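Long-range contacts in Na Glutathione S-transferase 1 (Necator americanus, PDB 2ON7), which probably catalyses the conjugation of glutathione to electrophilic compounds, helping a blood-feeding hookworm detoxify them: residues Y4-F9 with Q27-V32; P44-G49 with G58-Q63. All coordinates share one frame; numbering follows the deposited sequence.

Interaction 1 (Y4-F9 with Q27-V32); sequences YKLTYF and QEFEDV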
ATOM      1  N   TYR A   4       8.650  17.585 -13.731  1.00 10.02           N
ATOM      2  CA  TYR A   4       8.635  16.741 -12.529  1.00  8.52           C
ATOM      3  C   TYR A   4       9.537  17.276 -11.433  1.00  8.38           C
ATOM      4  O   TYR A   4      10.690  17.684 -11.650  1.00  8.16           O
ATOM      5  CB  TYR A   4       9.093  15.337 -12.859  1.00  8.32           C
ATOM      6  CG  TYR A   4       8.180  14.619 -13.815  1.00  7.90           C
ATOM      7  CD1 TYR A   4       6.986  14.039 -13.391  1.00  6.64           C
ATOM      8  CD2 TYR A   4       8.513  14.536 -15.160  1.00  8.28           C
ATOM      9  CE1 TYR A   4       6.159  13.380 -14.313  1.00  7.03           C
ATOM     10  CE2 TYR A   4       7.725  13.895 -16.054  1.00  6.64           C
ATOM     11  CZ  TYR A   4       6.554  13.329 -15.649  1.00  6.56           C
ATOM     12  OH  TYR A   4       5.826  12.713 -16.625  1.00  7.77           O
ATOM     13  N   LYS A   5       9.015  17.249 -10.226  1.00  8.18           N
ATOM     14  CA  LYS A   5       9.821  17.602  -9.064  1.00  7.82           C
ATOM     15  C   LYS A   5       9.570  16.564  -7.979  1.00  7.43           C
ATOM     16  O   LYS A   5       8.430  16.292  -7.669  1.00  8.45           O
ATOM     17  CB  LYS A   5       9.426  18.998  -8.576  1.00  6.92           C
ATOM     18  CG  LYS A   5       9.847  19.328  -7.185  1.00  5.94           C
ATOM     19  CD  LYS A   5       9.669  20.813  -7.010  1.00  9.67           C
ATOM     20  CE  LYS A   5       9.198  21.225  -5.636  1.00 11.13           C
ATOM     21  NZ  LYS A   5       9.668  22.631  -5.402  1.00 11.15           N
ATOM     22  N   LEU A   6      10.621  15.993  -7.410  1.00  6.94           N
ATOM     23  CA  LEU A   6      10.469  15.064  -6.276  1.00  6.52           C
ATOM     24  C   LEU A   6      11.161  15.654  -5.071  1.00  6.41           C
ATOM     25  O   LEU A   6      12.364  15.963  -5.102  1.00  7.05           O
ATOM     26  CB  LEU A   6      11.064  13.669  -6.594  1.00  6.31           C
ATOM     27  CG  LEU A   6      11.033  12.546  -5.554  1.00  7.66           C
ATOM     28  CD1 LEU A   6       9.620  11.900  -5.430  1.00  6.35           C
ATOM     29  CD2 LEU A   6      12.132  11.517  -5.854  1.00  5.45           C
ATOM     30  N   THR A   7      10.384  15.791  -4.015  1.00  6.23           N
ATOM     31  CA  THR A   7      10.789  16.422  -2.786  1.00  6.91           C
ATOM     32  C   THR A   7      10.866  15.328  -1.758  1.00  7.88           C
ATOM     33  O   THR A   7       9.882  14.580  -1.534  1.00  7.99           O
ATOM     34  CB  THR A   7       9.742  17.443  -2.355  1.00  6.93           C
ATOM     35  OG1 THR A   7       9.460  18.312  -3.450  1.00  6.10           O
ATOM     36  CG2 THR A   7      10.205  18.225  -1.202  1.00  6.43           C
ATOM     37  N   TYR A   8      12.047  15.179  -1.159  1.00  8.56           N
ATOM     38  CA  TYR A   8      12.242  14.089  -0.172  1.00  8.36           C
ATOM     39  C   TYR A   8      13.485  14.387   0.667  1.00  7.59           C
ATOM     40  O   TYR A   8      14.118  15.394   0.467  1.00  6.60           O
ATOM     41  CB  TYR A   8      12.303  12.717  -0.881  1.00  8.46           C
ATOM     42  CG  TYR A   8      12.380  11.517   0.062  1.00  9.84           C
ATOM     43  CD1 TYR A   8      11.362  11.276   1.020  1.00 10.49           C
ATOM     44  CD2 TYR A   8      13.472  10.646   0.034  1.00  7.39           C
ATOM     45  CE1 TYR A   8      11.436  10.185   1.914  1.00  8.00           C
ATOM     46  CE2 TYR A   8      13.542   9.536   0.916  1.00  9.00           C
ATOM     47  CZ  TYR A   8      12.520   9.320   1.837  1.00  7.45           C
ATOM     48  OH  TYR A   8      12.587   8.266   2.690  1.00  8.67           O
ATOM     49  N   PHE A   9      13.820  13.530   1.618  1.00  7.98           N
ATOM     50  CA  PHE A   9      15.004  13.754   2.436  1.00  7.83           C
ATOM     51  C   PHE A   9      16.282  13.502   1.625  1.00  8.03           C
ATOM     52  O   PHE A   9      16.232  13.039   0.481  1.00  8.79           O
ATOM     53  CB  PHE A   9      14.979  12.859   3.684  1.00  7.45           C
ATOM     54  CG  PHE A   9      13.859  13.155   4.650  1.00  5.58           C
ATOM     55  CD1 PHE A   9      13.771  14.401   5.293  1.00  6.80           C
ATOM     56  CD2 PHE A   9      12.945  12.166   4.994  1.00  4.79           C
ATOM     57  CE1 PHE A   9      12.745  14.677   6.228  1.00  4.78           C
ATOM     58  CE2 PHE A   9      11.929  12.417   5.950  1.00  5.02           C
ATOM     59  CZ  PHE A   9      11.820  13.669   6.548  1.00  4.59           C
ATOM     60  N   GLN A  27      14.440  10.706 -17.777  1.00 11.54           N
ATOM     61  CA  GLN A  27      13.544  11.809 -17.479  1.00 11.45           C
ATOM     62  C   GLN A  27      14.183  12.721 -16.456  1.00 11.57           C
ATOM     63  O   GLN A  27      14.355  12.359 -15.311  1.00 12.37           O
ATOM     64  CB  GLN A  27      12.192  11.284 -16.926  1.00 11.36           C
ATOM     65  CG  GLN A  27      11.130  12.358 -16.692  1.00  8.92           C
ATOM     66  CD  GLN A  27      10.736  13.141 -17.957  1.00  8.11           C
ATOM     67  OE1 GLN A  27      10.885  14.338 -18.016  1.00 10.17           O
ATOM     68  NE2 GLN A  27      10.236  12.457 -18.950  1.00  9.09           N
ATOM     69  N   GLU A  28      14.534  13.901 -16.910  1.00 11.78           N
ATOM     70  CA  GLU A  28      14.910  15.014 -16.078  1.00 11.97           C
ATOM     71  C   GLU A  28      13.841  15.281 -15.043  1.00 10.23           C
ATOM     72  O   GLU A  28      12.658  15.267 -15.338  1.00  9.95           O
ATOM     73  CB  GLU A  28      15.056  16.284 -16.950  1.00 12.84           C
ATOM     74  CG  GLU A  28      15.326  17.592 -16.153  1.00 17.02           C
ATOM     75  CD  GLU A  28      16.805  17.714 -15.685  1.00 20.75           C
ATOM     76  OE1 GLU A  28      17.061  17.620 -14.447  1.00 19.53           O
ATOM     77  OE2 GLU A  28      17.701  17.901 -16.559  1.00 19.46           O
ATOM     78  N   PHE A  29      14.297  15.542 -13.827  1.00  8.95           N
ATOM     79  CA  PHE A  29      13.452  16.003 -12.780  1.00  7.83           C
ATOM     80  C   PHE A  29      14.281  16.849 -11.844  1.00  7.48           C
ATOM     81  O   PHE A  29      15.503  16.757 -11.827  1.00  5.95           O
ATOM     82  CB  PHE A  29      12.782  14.839 -12.030  1.00  7.20           C
ATOM     83  CG  PHE A  29      13.742  13.941 -11.288  1.00  6.46           C
ATOM     84  CD1 PHE A  29      13.706  13.863  -9.894  1.00  3.66           C
ATOM     85  CD2 PHE A  29      14.627  13.111 -11.982  1.00  4.06           C
ATOM     86  CE1 PHE A  29      14.602  13.016  -9.222  1.00  3.81           C
ATOM     87  CE2 PHE A  29      15.505  12.269 -11.311  1.00  2.00           C
ATOM     88  CZ  PHE A  29      15.505  12.225  -9.945  1.00  2.13           C
ATOM     89  N   GLU A  30      13.577  17.669 -11.070  1.00  6.98           N
ATOM     90  CA  GLU A  30      14.174  18.419  -9.988  1.00  7.23           C
ATOM     91  C   GLU A  30      14.158  17.460  -8.754  1.00  6.41           C
ATOM     92  O   GLU A  30      13.105  17.011  -8.313  1.00  5.70           O
ATOM     93  CB  GLU A  30      13.393  19.725  -9.780  1.00  5.92           C
ATOM     94  CG  GLU A  30      14.048  20.704  -8.815  1.00  8.69           C
ATOM     95  CD  GLU A  30      13.207  21.944  -8.511  1.00  8.76           C
ATOM     96  OE1 GLU A  30      13.745  22.811  -7.778  1.00 14.19           O
ATOM     97  OE2 GLU A  30      12.043  22.075  -8.985  1.00  6.89           O
ATOM     98  N   ASP A  31      15.352  17.086  -8.287  1.00  6.09           N
ATOM     99  CA  ASP A  31      15.552  16.160  -7.149  1.00  5.73           C
ATOM    100  C   ASP A  31      15.869  16.973  -5.868  1.00  5.53           C
ATOM    101  O   ASP A  31      17.010  17.329  -5.635  1.00  4.04           O
ATOM    102  CB  ASP A  31      16.664  15.144  -7.477  1.00  5.29           C
ATOM    103  CG  ASP A  31      16.855  14.082  -6.373  1.00  3.99           C
ATOM    104  OD1 ASP A  31      17.979  13.592  -6.187  1.00  2.00           O
ATOM    105  OD2 ASP A  31      15.885  13.749  -5.679  1.00  4.35           O
ATOM    106  N   VAL A  32      14.828  17.306  -5.086  1.00  6.42           N
ATOM    107  CA  VAL A  32      14.948  18.269  -3.949  1.00  6.74           C
ATOM    108  C   VAL A  32      15.110  17.478  -2.652  1.00  6.42           C
ATOM    109  O   VAL A  32      14.242  16.691  -2.282  1.00  7.66           O
ATOM    110  CB  VAL A  32      13.709  19.234  -3.830  1.00  7.04           C
ATOM    111  CG1 VAL A  32      13.915  20.345  -2.721  1.00  6.11           C
ATOM    112  CG2 VAL A  32      13.409  19.889  -5.145  1.00  7.20           C
TER

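Interaction 2 (P44-G49 with G58-Q63); sequences PDLPFG and GKQLAQ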
ATOM      1  N   PRO A  44       3.440  21.105   6.448  1.00  9.25           N
ATOM      2  CA  PRO A  44       2.025  21.484   6.386  1.00  9.14           C
ATOM      3  C   PRO A  44       1.485  21.750   4.965  1.00  9.16           C
ATOM      4  O   PRO A  44       0.266  21.857   4.790  1.00  9.08           O
ATOM      5  CB  PRO A  44       1.965  22.776   7.226  1.00  8.32           C
ATOM      6  CG  PRO A  44       3.121  22.717   8.098  1.00  9.02           C
ATOM      7  CD  PRO A  44       4.202  22.036   7.300  1.00  9.13           C
ATOM      8  N   ASP A  45       2.374  21.853   3.979  1.00  8.70           N
ATOM      9  CA  ASP A  45       1.987  22.138   2.596  1.00  8.91           C
ATOM     10  C   ASP A  45       1.924  20.866   1.767  1.00  9.37           C
ATOM     11  O   ASP A  45       1.738  20.923   0.534  1.00  9.61           O
ATOM     12  CB  ASP A  45       3.020  23.044   1.912  1.00  9.07           C
ATOM     13  CG  ASP A  45       2.900  24.501   2.308  1.00  9.24           C
ATOM     14  OD1 ASP A  45       1.787  24.938   2.710  1.00  8.89           O
ATOM     15  OD2 ASP A  45       3.944  25.204   2.176  1.00  7.98           O
ATOM     16  N   LEU A  46       2.146  19.726   2.418  1.00  8.60           N
ATOM     17  CA  LEU A  46       2.217  18.471   1.718  1.00  8.25           C
ATOM     18  C   LEU A  46       0.852  17.840   1.943  1.00  7.98           C
ATOM     19  O   LEU A  46       0.165  18.240   2.868  1.00  8.13           O
ATOM     20  CB  LEU A  46       3.363  17.618   2.267  1.00  8.36           C
ATOM     21  CG  LEU A  46       4.735  18.316   2.298  1.00  9.54           C
ATOM     22  CD1 LEU A  46       5.850  17.341   2.705  1.00  7.75           C
ATOM     23  CD2 LEU A  46       5.085  18.999   0.958  1.00 11.43           C
ATOM     24  N   PRO A  47       0.427  16.915   1.060  1.00  7.81           N
ATOM     25  CA  PRO A  47      -0.956  16.418   1.137  1.00  7.60           C
ATOM     26  C   PRO A  47      -1.280  15.669   2.437  1.00  8.06           C
ATOM     27  O   PRO A  47      -2.402  15.838   2.987  1.00  6.77           O
ATOM     28  CB  PRO A  47      -1.070  15.501  -0.096  1.00  7.93           C
ATOM     29  CG  PRO A  47       0.014  16.072  -1.089  1.00  6.36           C
ATOM     30  CD  PRO A  47       1.141  16.361  -0.118  1.00  7.57           C
ATOM     31  N   PHE A  48      -0.302  14.879   2.914  1.00  7.72           N
ATOM     32  CA  PHE A  48      -0.421  14.136   4.162  1.00  7.75           C
ATOM     33  C   PHE A  48       0.643  14.545   5.197  1.00  8.10           C
ATOM     34  O   PHE A  48       0.875  13.844   6.184  1.00  8.18           O
ATOM     35  CB  PHE A  48      -0.460  12.632   3.858  1.00  8.35           C
ATOM     36  CG  PHE A  48      -1.531  12.270   2.844  1.00  8.11           C
ATOM     37  CD1 PHE A  48      -1.193  11.735   1.611  1.00  7.59           C
ATOM     38  CD2 PHE A  48      -2.880  12.555   3.116  1.00  9.06           C
ATOM     39  CE1 PHE A  48      -2.155  11.468   0.678  1.00  8.51           C
ATOM     40  CE2 PHE A  48      -3.863  12.282   2.196  1.00  8.84           C
ATOM     41  CZ  PHE A  48      -3.513  11.738   0.968  1.00  8.74           C
ATOM     42  N   GLY A  49       1.229  15.727   4.996  1.00  8.31           N
ATOM     43  CA  GLY A  49       2.283  16.252   5.880  1.00  8.57           C
ATOM     44  C   GLY A  49       3.475  15.299   5.957  1.00  8.38           C
ATOM     45  O   GLY A  49       3.975  14.999   7.029  1.00  8.22           O
ATOM     46  N   GLY A  58       3.328  21.064 -11.161  1.00  9.45           N
ATOM     47  CA  GLY A  58       2.844  21.755  -9.965  1.00  9.27           C
ATOM     48  C   GLY A  58       1.753  21.031  -9.200  1.00  9.44           C
ATOM     49  O   GLY A  58       1.392  21.440  -8.098  1.00  9.92           O
ATOM     50  N   LYS A  59       1.204  19.973  -9.779  1.00  9.17           N
ATOM     51  CA  LYS A  59       0.144  19.193  -9.106  1.00  9.89           C
ATOM     52  C   LYS A  59       0.776  18.086  -8.236  1.00  9.12           C
ATOM     53  O   LYS A  59       1.515  17.248  -8.758  1.00  9.70           O
ATOM     54  CB  LYS A  59      -0.875  18.608 -10.122  1.00 10.33           C
ATOM     55  CG  LYS A  59      -1.515  19.672 -11.066  1.00 11.57           C
ATOM     56  CD  LYS A  59      -3.035  19.441 -11.262  1.00 14.44           C
ATOM     57  CE  LYS A  59      -3.656  20.452 -12.224  1.00 14.23           C
ATOM     58  NZ  LYS A  59      -4.992  20.002 -12.783  1.00 14.75           N
ATOM     59  N   GLN A  60       0.498  18.130  -6.928  1.00  7.85           N
ATOM     60  CA  GLN A  60       1.101  17.288  -5.907  1.00  7.08           C
ATOM     61  C   GLN A  60       0.531  15.883  -5.877  1.00  8.21           C
ATOM     62  O   GLN A  60      -0.679  15.662  -6.036  1.00  8.16           O
ATOM     63  CB  GLN A  60       0.914  17.897  -4.509  1.00  6.76           C
ATOM     64  CG  GLN A  60       1.850  19.047  -4.186  1.00  6.73           C
ATOM     65  CD  GLN A  60       1.662  19.624  -2.792  1.00  6.70           C
ATOM     66  OE1 GLN A  60       2.622  19.803  -2.045  1.00  7.38           O
ATOM     67  NE2 GLN A  60       0.432  19.936  -2.444  1.00  7.05           N
ATOM     68  N   LEU A  61       1.436  14.928  -5.661  1.00  8.71           N
ATOM     69  CA  LEU A  61       1.099  13.543  -5.420  1.00  7.97           C
ATOM     70  C   LEU A  61       2.023  13.035  -4.353  1.00  7.95           C
ATOM     71  O   LEU A  61       3.252  13.110  -4.524  1.00  8.01           O
ATOM     72  CB  LEU A  61       1.309  12.729  -6.677  1.00  7.67           C
ATOM     73  CG  LEU A  61       1.049  11.244  -6.598  1.00  7.60           C
ATOM     74  CD1 LEU A  61      -0.443  11.012  -6.252  1.00  7.39           C
ATOM     75  CD2 LEU A  61       1.414  10.665  -7.948  1.00  3.99           C
ATOM     76  N   ALA A  62       1.449  12.563  -3.245  1.00  7.56           N
ATOM     77  CA  ALA A  62       2.242  11.967  -2.178  1.00  7.29           C
ATOM     78  C   ALA A  62       2.096  10.437  -2.087  1.00  7.72           C
ATOM     79  O   ALA A  62       1.339   9.803  -2.863  1.00  8.65           O
ATOM     80  CB  ALA A  62       1.942  12.639  -0.877  1.00  7.24           C
ATOM     81  N   GLN A  63       2.864   9.826  -1.182  1.00  7.18           N
ATOM     82  CA  GLN A  63       2.906   8.356  -0.977  1.00  5.86           C
ATOM     83  C   GLN A  63       3.780   7.644  -2.007  1.00  6.96           C
ATOM     84  O   GLN A  63       3.468   7.643  -3.192  1.00  8.06           O
ATOM     85  CB  GLN A  63       1.530   7.729  -0.890  1.00  4.72           C
ATOM     86  CG  GLN A  63       0.795   8.022   0.389  1.00  4.88           C
ATOM     87  CD  GLN A  63       1.256   7.256   1.645  1.00  3.81           C
ATOM     88  OE1 GLN A  63       2.111   6.387   1.615  1.00  7.56           O
ATOM     89  NE2 GLN A  63       0.635   7.563   2.738  1.00  6.73           N
TER

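Interaction 1 (Y4-F9 with Q27-V32)
Four backbone hydrogen bonds hold strand 4-9 against E30 to V32, and the two run parallel, their axes 11° apart. L6 sits between E30 and V32: its N gives a hydrogen to E30 O at 2.8 Å, and its O takes one from V32 N. The ladder continues at both ends, from E30 N to Y4 O and from Y8 N to V32 O at 2.9 Å.

Side chains meet around Y4 and F29. Y4 CB meets F29 CB at 3.8 Å, while the Y4 ring crosses the side chain of Q27 at about a right angle, CD2 lying 3.7 Å from Q27 CG. L6 CB approaches F29 CD1 obliquely at 4.2 Å, and F22 of helix 16-25 stacks on the F29 ring.

On the K5, T7 and V32 face, K5 and E30 lie side by side. Both have CG anti to the backbone N (chi1 162° and -171°), which runs them the same way and brings K5 CD within 3.3 Å of E30 OE2; K5 NZ stays 4.3 Å from that oxygen, beyond a salt bridge. D31, on the L6 face, pairs instead with R19 and R33.

Strand 4-9, helix 16-25 and strand 30-34 thus form the beta-alpha-beta unit that opens the thioredoxin-like domain of glutathione S-transferases.

Interaction 2 (P44-G49 with G58-Q63)
In the thioredoxin-like domain, the loop that leads from helix 36-42 to strand 53-56 folds back over strand 59-62, an outermost strand of the sheet, and P47 makes the central contact. The proline ring packs on A62, with CD and CG both 3.9 Å from A62 CB, and its CG also reaches Q60 CB at 4.0 Å. F48 meets the A62 methyl from a direction roughly square to the proline's: its CD1 lies 4.1 Å from A62 CB. P47 CB rests over one face of the F48 ring, 4.1 Å above the plane and offset toward the rim.

Q60 reaches out from the strand with its chain extended beyond CG (chi2 -179°), which carries the amide across to the backbone of D45 and, at about a right angle, to the side chain of L46. L46 and P47 also touch V53 of the neighbouring strand, so the loop bears on two strands of the sheet. F48 sits where many cytosolic glutathione S-transferases carry the aromatic "key" of the lock-and-key dimer contact, and here its ring meets F139 of the second subunit with the planes about 5° apart. Q63, the N-cap residue of helix 64-75, brings its CG within 4.4 Å of F48 CD1, while its NE2 is hydrogen-bonded to D97 of the second subunit.

From the N terminus the chain lays down strand 4-9, passes through helix 16-25 and returns alongside it at 27-32, where interaction 1 closes the first loop. Helix 36-42 then leads into 44-49; strand 53-56 follows, and 58-63 comes back to close the second loop as interaction 2. The two lie in series, neither nesting nor crossing, with centres about 13 Å apart and nearest atoms about 6 Å apart. Strand order joins them: 30-34, 4-9, 53-56, 59-62. Interaction 1 pairs the first two strands, and interaction 2 ties the last to a loop that reaches the second subunit.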